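Local coordinates for protein MaoC-like dehydratase (Phytophthora Capsici, PDB 3KH8) that probably catalyses the reversible addition or removal of water at acyl thioesters, as a MaoC-like hydro-lyase built on the hot-dog fold, at residues Met61-Ile66 with Gln72-Phe77; Phe209-Lys214 with Leu262-Cys267; Gly256-Ala261 with Phe305-Lys310. All coordinates share one frame; numbering follows the deposited sequence.

Contact 1 (Met61-Ile66 with Gln72-Phe77); sequences MYAVGI and QFTYEF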
loop_
_atom_site.group_PDB
_atom_site.type_symbol
_atom_site.label_atom_id
_atom_site.label_comp_id
_atom_site.label_asym_id
_atom_site.label_seq_id
_atom_site.Cartn_x
_atom_site.Cartn_y
_atom_site.Cartn_z
ATOM N N MET A 61 5.308 1.274 1.357
ATOM C CA MET A 61 3.970 1.674 0.909
ATOM C C MET A 61 4.029 2.678 -0.240
ATOM O O MET A 61 3.208 2.632 -1.159
ATOM C CB MET A 61 3.172 2.269 2.073
ATOM C CG MET A 61 2.855 1.272 3.198
ATOM S SD MET A 61 1.956 2.024 4.577
ATOM C CE MET A 61 0.640 2.862 3.695
ATOM N N TYR A 62 4.994 3.590 -0.168
ATOM C CA TYR A 62 5.238 4.550 -1.242
ATOM C C TYR A 62 5.737 3.863 -2.515
ATOM O O TYR A 62 5.237 4.139 -3.607
ATOM C CB TYR A 62 6.234 5.632 -0.800
ATOM C CG TYR A 62 6.580 6.603 -1.914
ATOM C CD1 TYR A 62 5.648 7.547 -2.354
ATOM C CD2 TYR A 62 7.828 6.563 -2.542
ATOM C CE1 TYR A 62 5.953 8.440 -3.387
ATOM C CE2 TYR A 62 8.144 7.455 -3.584
ATOM C CZ TYR A 62 7.197 8.385 -3.996
ATOM O OH TYR A 62 7.485 9.269 -5.016
ATOM N N ALA A 63 6.724 2.980 -2.368
ATOM C CA ALA A 63 7.285 2.250 -3.509
ATOM C C ALA A 63 6.202 1.494 -4.279
ATOM O O ALA A 63 6.127 1.603 -5.506
ATOM C CB ALA A 63 8.392 1.301 -3.055
ATOM N N VAL A 64 5.350 0.755 -3.566
ATOM C CA VAL A 64 4.244 0.044 -4.225
ATOM C C VAL A 64 3.197 1.026 -4.778
ATOM O O VAL A 64 2.593 0.771 -5.820
ATOM C CB VAL A 64 3.588 -1.086 -3.341
ATOM C CG1 VAL A 64 4.644 -2.047 -2.795
ATOM C CG2 VAL A 64 2.742 -0.520 -2.213
ATOM N N GLY A 65 3.026 2.158 -4.093
ATOM C CA GLY A 65 2.111 3.211 -4.529
ATOM C C GLY A 65 2.470 3.783 -5.892
ATOM O O GLY A 65 1.588 4.107 -6.680
ATOM N N ILE A 66 3.765 3.909 -6.173
ATOM C CA ILE A 66 4.206 4.407 -7.483
ATOM C C ILE A 66 4.471 3.263 -8.475
ATOM O O ILE A 66 4.940 3.487 -9.590
ATOM C CB ILE A 66 5.410 5.379 -7.379
ATOM C CG1 ILE A 66 6.631 4.697 -6.740
ATOM C CG2 ILE A 66 5.003 6.647 -6.607
ATOM C CD1 ILE A 66 7.929 5.506 -6.867
ATOM N N GLN A 72 15.186 -3.472 -4.278
ATOM C CA GLN A 72 15.903 -2.339 -3.695
ATOM C C GLN A 72 14.940 -1.381 -2.983
ATOM O O GLN A 72 15.305 -0.752 -1.991
ATOM C CB GLN A 72 16.714 -1.590 -4.772
ATOM C CG GLN A 72 17.345 -0.282 -4.279
ATOM C CD GLN A 72 18.467 0.239 -5.163
ATOM O OE1 GLN A 72 18.441 0.095 -6.387
ATOM N NE2 GLN A 72 19.454 0.867 -4.539
ATOM N N PHE A 73 13.708 -1.290 -3.484
ATOM C CA PHE A 73 12.704 -0.387 -2.922
ATOM C C PHE A 73 11.511 -1.065 -2.235
ATOM O O PHE A 73 10.786 -0.410 -1.480
ATOM C CB PHE A 73 12.212 0.592 -3.999
ATOM C CG PHE A 73 13.314 1.414 -4.607
ATOM C CD1 PHE A 73 13.980 2.374 -3.851
ATOM C CD2 PHE A 73 13.701 1.211 -5.929
ATOM C CE1 PHE A 73 15.015 3.128 -4.401
ATOM C CE2 PHE A 73 14.733 1.962 -6.495
ATOM C CZ PHE A 73 15.391 2.926 -5.727
ATOM N N THR A 74 11.311 -2.360 -2.484
ATOM C CA THR A 74 10.139 -3.076 -1.951
ATOM C C THR A 74 10.458 -4.123 -0.883
ATOM O O THR A 74 9.542 -4.684 -0.272
ATOM C CB THR A 74 9.340 -3.786 -3.063
ATOM O OG1 THR A 74 10.190 -4.729 -3.729
ATOM C CG2 THR A 74 8.783 -2.780 -4.057
ATOM N N TYR A 75 11.742 -4.397 -0.668
ATOM C CA TYR A 75 12.145 -5.411 0.305
ATOM C C TYR A 75 13.169 -4.862 1.298
ATOM O O TYR A 75 14.309 -4.575 0.932
ATOM C CB TYR A 75 12.662 -6.671 -0.407
ATOM C CG TYR A 75 13.116 -7.777 0.526
ATOM C CD1 TYR A 75 12.356 -8.139 1.641
ATOM C CD2 TYR A 75 14.300 -8.472 0.284
ATOM C CE1 TYR A 75 12.769 -9.159 2.500
ATOM C CE2 TYR A 75 14.720 -9.496 1.136
ATOM C CZ TYR A 75 13.949 -9.832 2.240
ATOM O OH TYR A 75 14.361 -10.841 3.084
ATOM N N GLU A 76 12.740 -4.731 2.552
ATOM C CA GLU A 76 13.535 -4.107 3.617
ATOM C C GLU A 76 14.914 -4.737 3.848
ATOM O O GLU A 76 15.821 -4.064 4.332
ATOM C CB GLU A 76 12.745 -4.049 4.935
ATOM C CG GLU A 76 12.419 -5.410 5.569
ATOM C CD GLU A 76 11.175 -6.072 4.986
ATOM O OE1 GLU A 76 10.645 -5.595 3.953
ATOM O OE2 GLU A 76 10.727 -7.082 5.569
ATOM N N PHE A 77 15.069 -6.015 3.503
ATOM C CA PHE A 77 16.356 -6.697 3.688
ATOM C C PHE A 77 17.145 -6.890 2.395
ATOM O O PHE A 77 18.098 -7.673 2.350
ATOM C CB PHE A 77 16.189 -8.015 4.465
ATOM C CG PHE A 77 15.739 -7.816 5.884
ATOM C CD1 PHE A 77 16.492 -7.041 6.763
ATOM C CD2 PHE A 77 14.558 -8.392 6.342
ATOM C CE1 PHE A 77 16.071 -6.835 8.072
ATOM C CE2 PHE A 77 14.135 -8.198 7.646
ATOM C CZ PHE A 77 14.891 -7.416 8.515
#
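The methyl of Ala63 rests against the backbone of Phe73. Its CB lies 3.3 Å from Phe73 O. From the same methyl, Phe73 CB is 4.0 Å away. The CA atoms of Ala63 and Phe73 are 6.1 Å apart, an approach that brings the end of helix 56-65 against the short helix 71-74. A second methyl meets the same carbon, with Thr74 CG2 at 4.2 Å from Ala63 CB. The same CG2 stands 4.4 Å from Val64 CG1, a looser touch on the flank of the contact.

Thr74 has OG1 between its backbone N and carbonyl carbon (chi1 59°), which leaves CG2 to face Ala63 and Val64. Its hydroxyl is engaged on its own side of the junction, bonded to Ser69 O and weakly to Asp70 O in the turn that joins the helices. In Phe73 the backbone sets CB against Ala63, and a chi1 of -58°, with CG anti to the carbonyl carbon, carries the ring away. Gln72 CG packs 3.9 Å above the centre of one face of the Phe73 ring. Beyond this shell the Phe73 ring makes edge-to-face pairs with Phe84 and Phe263, so the residue joins the contact to helix 251-266 of the MaoC-like domain. Val64 packs on Val222 of helix 219-223, and Thr74 also touches Gln221 of the second subunit, which places the contact beside the dimer interface.

All four touching residues are buried, and they meet over just 119 Å² of surface, both sides summed. The chemistry is van der Waals packing of methyls, one of them set against a carbonyl oxygen, without a hydrogen bond between the segments. The small side chain of Ala63 allows the backbones to come this close, and the polar anchoring of Thr74 is supplied by the connecting turn.

Contact 2 (Phe209-Lys214 with Leu262-Cys267); sequences FNDEFK and LFKQFC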
loop_
_atom_site.group_PDB
_atom_site.type_symbol
_atom_site.label_atom_id
_atom_site.label_comp_id
_atom_site.label_asym_id
_atom_site.label_seq_id
_atom_site.Cartn_x
_atom_site.Cartn_y
_atom_site.Cartn_z
ATOM N N PHE A 209 16.082 7.249 -25.001
ATOM C CA PHE A 209 15.608 6.079 -24.269
ATOM C C PHE A 209 14.114 6.197 -23.998
ATOM O O PHE A 209 13.584 7.299 -23.849
ATOM C CB PHE A 209 16.381 5.914 -22.952
ATOM C CG PHE A 209 17.877 5.831 -23.128
ATOM C CD1 PHE A 209 18.477 4.659 -23.588
ATOM C CD2 PHE A 209 18.685 6.927 -22.834
ATOM C CE1 PHE A 209 19.866 4.581 -23.755
ATOM C CE2 PHE A 209 20.071 6.859 -22.997
ATOM C CZ PHE A 209 20.661 5.681 -23.460
ATOM N N ASN A 210 13.443 5.051 -23.953
ATOM C CA ASN A 210 12.024 4.988 -23.635
ATOM C C ASN A 210 11.764 3.911 -22.598
ATOM O O ASN A 210 12.467 2.902 -22.550
ATOM C CB ASN A 210 11.196 4.694 -24.890
ATOM C CG ASN A 210 11.262 5.813 -25.912
ATOM O OD1 ASN A 210 10.618 6.853 -25.759
ATOM N ND2 ASN A 210 12.039 5.598 -26.969
ATOM N N ASP A 211 10.760 4.143 -21.761
ATOM C CA ASP A 211 10.295 3.153 -20.802
ATOM C C ASP A 211 8.788 3.320 -20.720
ATOM O O ASP A 211 8.256 4.381 -21.050
ATOM C CB ASP A 211 10.950 3.373 -19.429
ATOM C CG ASP A 211 10.928 2.118 -18.538
ATOM O OD1 ASP A 211 10.305 1.099 -18.911
ATOM O OD2 ASP A 211 11.541 2.157 -17.448
ATOM N N GLU A 212 8.091 2.269 -20.308
ATOM C CA GLU A 212 6.657 2.387 -20.082
ATOM C C GLU A 212 6.218 1.608 -18.859
ATOM O O GLU A 212 6.827 0.600 -18.494
ATOM C CB GLU A 212 5.846 1.973 -21.318
ATOM C CG GLU A 212 5.974 0.513 -21.710
ATOM C CD GLU A 212 4.927 0.087 -22.726
ATOM O OE1 GLU A 212 4.627 0.870 -23.657
ATOM O OE2 GLU A 212 4.406 -1.040 -22.591
ATOM N N PHE A 213 5.165 2.104 -18.224
ATOM C CA PHE A 213 4.568 1.433 -17.087
ATOM C C PHE A 213 3.053 1.510 -17.189
ATOM O O PHE A 213 2.479 2.596 -17.277
ATOM C CB PHE A 213 5.056 2.030 -15.758
ATOM C CG PHE A 213 4.413 1.404 -14.548
ATOM C CD1 PHE A 213 4.758 0.109 -14.154
ATOM C CD2 PHE A 213 3.451 2.096 -13.815
ATOM C CE1 PHE A 213 4.158 -0.480 -13.042
ATOM C CE2 PHE A 213 2.844 1.514 -12.707
ATOM C CZ PHE A 213 3.199 0.223 -12.322
ATOM N N LYS A 214 2.425 0.340 -17.202
ATOM C CA LYS A 214 0.976 0.218 -17.177
ATOM C C LYS A 214 0.507 0.427 -15.740
ATOM O O LYS A 214 0.762 -0.414 -14.873
ATOM C CB LYS A 214 0.569 -1.169 -17.708
ATOM C CG LYS A 214 -0.894 -1.582 -17.513
ATOM C CD LYS A 214 -1.859 -0.785 -18.366
ATOM C CE LYS A 214 -3.261 -1.395 -18.321
ATOM N NZ LYS A 214 -3.948 -1.180 -17.006
ATOM N N LEU A 262 13.777 7.035 -14.870
ATOM C CA LEU A 262 15.039 7.778 -14.824
ATOM C C LEU A 262 16.082 7.105 -13.932
ATOM O O LEU A 262 17.251 6.997 -14.313
ATOM C CB LEU A 262 14.800 9.231 -14.392
ATOM C CG LEU A 262 14.000 10.088 -15.381
ATOM C CD1 LEU A 262 13.336 11.258 -14.656
ATOM C CD2 LEU A 262 14.884 10.575 -16.534
ATOM N N PHE A 263 15.656 6.649 -12.754
ATOM C CA PHE A 263 16.548 5.929 -11.844
ATOM C C PHE A 263 17.059 4.645 -12.483
ATOM O O PHE A 263 18.249 4.334 -12.392
ATOM C CB PHE A 263 15.867 5.615 -10.499
ATOM C CG PHE A 263 16.730 4.804 -9.562
ATOM C CD1 PHE A 263 17.698 5.421 -8.780
ATOM C CD2 PHE A 263 16.592 3.418 -9.485
ATOM C CE1 PHE A 263 18.515 4.672 -7.922
ATOM C CE2 PHE A 263 17.402 2.660 -8.631
ATOM C CZ PHE A 263 18.362 3.291 -7.846
ATOM N N LYS A 264 16.152 3.912 -13.125
ATOM C CA LYS A 264 16.471 2.624 -13.748
ATOM C C LYS A 264 17.476 2.783 -14.894
ATOM O O LYS A 264 18.425 2.002 -15.013
ATOM C CB LYS A 264 15.186 1.952 -14.248
ATOM C CG LYS A 264 15.345 0.501 -14.669
ATOM C CD LYS A 264 14.028 -0.050 -15.205
ATOM C CE LYS A 264 14.152 -1.515 -15.587
ATOM N NZ LYS A 264 12.850 -2.048 -16.090
ATOM N N GLN A 265 17.269 3.803 -15.723
ATOM C CA GLN A 265 18.124 4.028 -16.889
ATOM C C GLN A 265 19.507 4.593 -16.538
ATOM O O GLN A 265 20.516 4.151 -17.094
ATOM C CB GLN A 265 17.416 4.915 -17.926
ATOM C CG GLN A 265 18.214 5.160 -19.221
ATOM C CD GLN A 265 18.559 3.883 -19.966
ATOM O OE1 GLN A 265 17.707 3.018 -20.169
ATOM N NE2 GLN A 265 19.816 3.763 -20.385
ATOM N N PHE A 266 19.552 5.537 -15.598
ATOM C CA PHE A 266 20.751 6.355 -15.393
ATOM C C PHE A 266 21.529 6.173 -14.086
ATOM O O PHE A 266 22.741 6.419 -14.053
ATOM C CB PHE A 266 20.417 7.836 -15.604
ATOM C CG PHE A 266 19.873 8.142 -16.973
ATOM C CD1 PHE A 266 20.725 8.219 -18.075
ATOM C CD2 PHE A 266 18.511 8.343 -17.163
ATOM C CE1 PHE A 266 20.228 8.496 -19.345
ATOM C CE2 PHE A 266 18.000 8.618 -18.429
ATOM C CZ PHE A 266 18.859 8.695 -19.526
ATOM N N CYS A 267 20.859 5.760 -13.012
ATOM C CA CYS A 267 21.478 5.843 -11.681
ATOM C C CYS A 267 22.291 4.624 -11.226
ATOM O O CYS A 267 22.895 4.653 -10.153
ATOM C CB CYS A 267 20.445 6.244 -10.622
ATOM S SG CYS A 267 19.864 7.951 -10.763
#
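Phe209 and Asp211 reach from strand 209-214 toward Lys264, Gln265 and Phe266 on helix 262-266, whose axis passes 9.8 Å from the strand axis at 140° to it, closer to antiparallel than to perpendicular. Gln265 lays its amide over one face of the Phe209 ring. The two planes are 12° apart, and NE2 lies 3.4 Å above the ring plane, offset toward the rim. With CG anti to the backbone N (chi1 -177°), Gln265 CG stands 4.2 Å from the Phe209 centroid as a CH-pi donor, and a bend at chi2 then brings the amide over the ring. CG also lies 3.5 Å above the centre of the Phe266 ring. The rings touch each other too, Phe209 CD2 to Phe266 CZ at 3.8 Å, in an oblique pair. Farther along the strand, Asp211 OD2 is 4.0 Å from Lys264 CD but 4.6 Å from NZ, so the opposite charges are close without direct contact. Strand 209-214 is bonded along its backbone to strand 290-297, and Phe266 packs on Met295 and Gln297 of that strand and on Val303 of strand 302-309, setting the helix end against the sheet whose edge carries Phe209.

Contact 3 (Gly256-Ala261 with Phe305-Lys310); sequences GVASRA and FQAVVK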
loop_
_atom_site.group_PDB
_atom_site.type_symbol
_atom_site.label_atom_id
_atom_site.label_comp_id
_atom_site.label_asym_id
_atom_site.label_seq_id
_atom_site.Cartn_x
_atom_site.Cartn_y
_atom_site.Cartn_z
ATOM N N GLY A 256 6.399 10.113 -9.927
ATOM C CA GLY A 256 7.061 8.922 -9.396
ATOM C C GLY A 256 7.368 7.901 -10.477
ATOM O O GLY A 256 8.468 7.344 -10.520
ATOM N N VAL A 257 6.393 7.665 -11.355
ATOM C CA VAL A 257 6.547 6.719 -12.464
ATOM C C VAL A 257 7.685 7.156 -13.397
ATOM O O VAL A 257 8.533 6.339 -13.771
ATOM C CB VAL A 257 5.212 6.506 -13.230
ATOM C CG1 VAL A 257 5.419 5.692 -14.503
ATOM C CG2 VAL A 257 4.196 5.803 -12.330
ATOM N N ALA A 258 7.712 8.442 -13.750
ATOM C CA ALA A 258 8.822 8.982 -14.555
ATOM C C ALA A 258 10.164 8.844 -13.821
ATOM O O ALA A 258 11.170 8.442 -14.418
ATOM C CB ALA A 258 8.557 10.430 -14.934
ATOM N N SER A 259 10.164 9.152 -12.522
ATOM C CA SER A 259 11.366 9.039 -11.692
ATOM C C SER A 259 11.922 7.614 -11.647
ATOM O O SER A 259 13.138 7.427 -11.632
ATOM C CB SER A 259 11.104 9.547 -10.272
ATOM O OG SER A 259 10.755 10.920 -10.285
ATOM N N ARG A 260 11.026 6.624 -11.620
ATOM C CA ARG A 260 11.410 5.215 -11.657
ATOM C C ARG A 260 12.167 4.885 -12.941
ATOM O O ARG A 260 13.185 4.192 -12.903
ATOM C CB ARG A 260 10.181 4.312 -11.551
ATOM C CG ARG A 260 9.548 4.228 -10.161
ATOM C CD ARG A 260 8.236 3.449 -10.215
ATOM N NE ARG A 260 8.390 2.212 -10.976
ATOM C CZ ARG A 260 7.442 1.655 -11.719
ATOM N NH1 ARG A 260 6.238 2.208 -11.813
ATOM N NH2 ARG A 260 7.708 0.538 -12.379
ATOM N N ALA A 261 11.661 5.379 -14.071
ATOM C CA ALA A 261 12.308 5.162 -15.364
ATOM C C ALA A 261 13.690 5.813 -15.394
ATOM O O ALA A 261 14.655 5.208 -15.865
ATOM C CB ALA A 261 11.436 5.695 -16.493
ATOM N N PHE A 305 13.216 15.053 -20.213
ATOM C CA PHE A 305 12.207 14.004 -20.320
ATOM C C PHE A 305 10.768 14.494 -20.341
ATOM O O PHE A 305 10.471 15.624 -19.940
ATOM C CB PHE A 305 12.394 12.953 -19.216
ATOM C CG PHE A 305 12.042 13.442 -17.840
ATOM C CD1 PHE A 305 12.986 14.099 -17.061
ATOM C CD2 PHE A 305 10.765 13.235 -17.322
ATOM C CE1 PHE A 305 12.667 14.545 -15.784
ATOM C CE2 PHE A 305 10.430 13.683 -16.046
ATOM C CZ PHE A 305 11.385 14.332 -15.274
ATOM N N GLN A 306 9.891 13.622 -20.829
ATOM C CA GLN A 306 8.452 13.810 -20.763
ATOM C C GLN A 306 7.814 12.496 -20.342
ATOM O O GLN A 306 8.373 11.426 -20.590
ATOM C CB GLN A 306 7.892 14.188 -22.132
ATOM C CG GLN A 306 8.354 15.523 -22.704
ATOM C CD GLN A 306 7.763 15.765 -24.078
ATOM O OE1 GLN A 306 7.883 14.926 -24.971
ATOM N NE2 GLN A 306 7.102 16.903 -24.250
ATOM N N ALA A 307 6.648 12.576 -19.706
ATOM C CA ALA A 307 5.815 11.399 -19.505
ATOM C C ALA A 307 4.530 11.566 -20.297
ATOM O O ALA A 307 3.911 12.632 -20.279
ATOM C CB ALA A 307 5.526 11.162 -18.027
ATOM N N VAL A 308 4.140 10.505 -20.997
ATOM C CA VAL A 308 3.041 10.559 -21.953
ATOM C C VAL A 308 2.090 9.394 -21.708
ATOM O O VAL A 308 2.533 8.282 -21.432
ATOM C CB VAL A 308 3.572 10.495 -23.416
ATOM C CG1 VAL A 308 2.435 10.658 -24.426
ATOM C CG2 VAL A 308 4.649 11.561 -23.655
ATOM N N VAL A 309 0.787 9.652 -21.795
ATOM C CA VAL A 309 -0.199 8.574 -21.773
ATOM C C VAL A 309 -0.233 7.923 -23.151
ATOM O O VAL A 309 -0.591 8.565 -24.150
ATOM C CB VAL A 309 -1.608 9.061 -21.341
ATOM C CG1 VAL A 309 -2.668 8.016 -21.662
ATOM C CG2 VAL A 309 -1.627 9.380 -19.854
ATOM N N LYS A 310 0.165 6.653 -23.190
ATOM C CA LYS A 310 0.271 5.883 -24.433
ATOM C C LYS A 310 -1.054 5.814 -25.197
ATOM O O LYS A 310 -1.085 5.980 -26.421
ATOM C CB LYS A 310 0.780 4.469 -24.129
ATOM C CG LYS A 310 1.066 3.618 -25.360
ATOM C CD LYS A 310 1.670 2.284 -24.974
ATOM C CE LYS A 310 2.048 1.478 -26.197
ATOM N NZ LYS A 310 2.572 0.144 -25.795
#
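Ala258 turns its methyl toward strand 302-309, where its CB comes within 3.9 Å of Phe305 CE2 and 4.4 Å of Ala307 CB. The methyl approaches the phenyl group obliquely; CE2 is the nearest ring atom, with CD2 next. The nearest backbone pair is Ala258 with Ala307, CA to CA 6.3 Å, a short separation that two methyl side chains can accommodate.

Phe305 carries its CG between the backbone N and the carbonyl carbon (chi1 71°), which brings CE2 in beside the methyl. Its side chain also touches Ile277 and Val279 of strand 274-281, Phe322 of strand 314-324, and Leu262, one turn farther along the helix. The strand is fixed by backbone bonds on both flanks: Phe305 and Ala307 pair with strand 314-324, while Gln306 pairs with Arg294 of strand 290-297. Gln306 points away from the helix, and its amide is held by Asp318 and Arg294, so the polar side chain lies on the sheet face that the helix does not occupy.

This is the hot-dog arrangement, in which an antiparallel sheet wraps a central helix, here helix 251-266. The three touching residues are buried and wholly apolar at their points of contact, burying 88 Å² in total, both sides summed. Packing of this kind carries no directional bond: small residues on both sides let helix and sheet come close, and the Phe305 ring adds an oblique contact beside them.

Contacts 2 and 3 share helix 251-266 and press it against one sheet, their centres about 8 Å apart. Contact 3 is the core version, made by methyls and a phenyl group. Contact 2 lies at the surface, where an amide, a lysine and an aspartate join the aromatics. Glu212 OE1 and Lys310 NZ, 3.1 Å apart, add a salt bridge from strand 209-214 to Lys310, just past the end of strand 302-309, and Arg260 forms a cation-pi pair with Phe213. Contact 1 is buried like contact 3 but joins two helices of the hydratase 2 N-terminal domain, its centre about 17 Å from that of contact 2. Arg260 NH1 lies 2.9 Å from Ile66 O, a probable hydrogen bond linking the two domains.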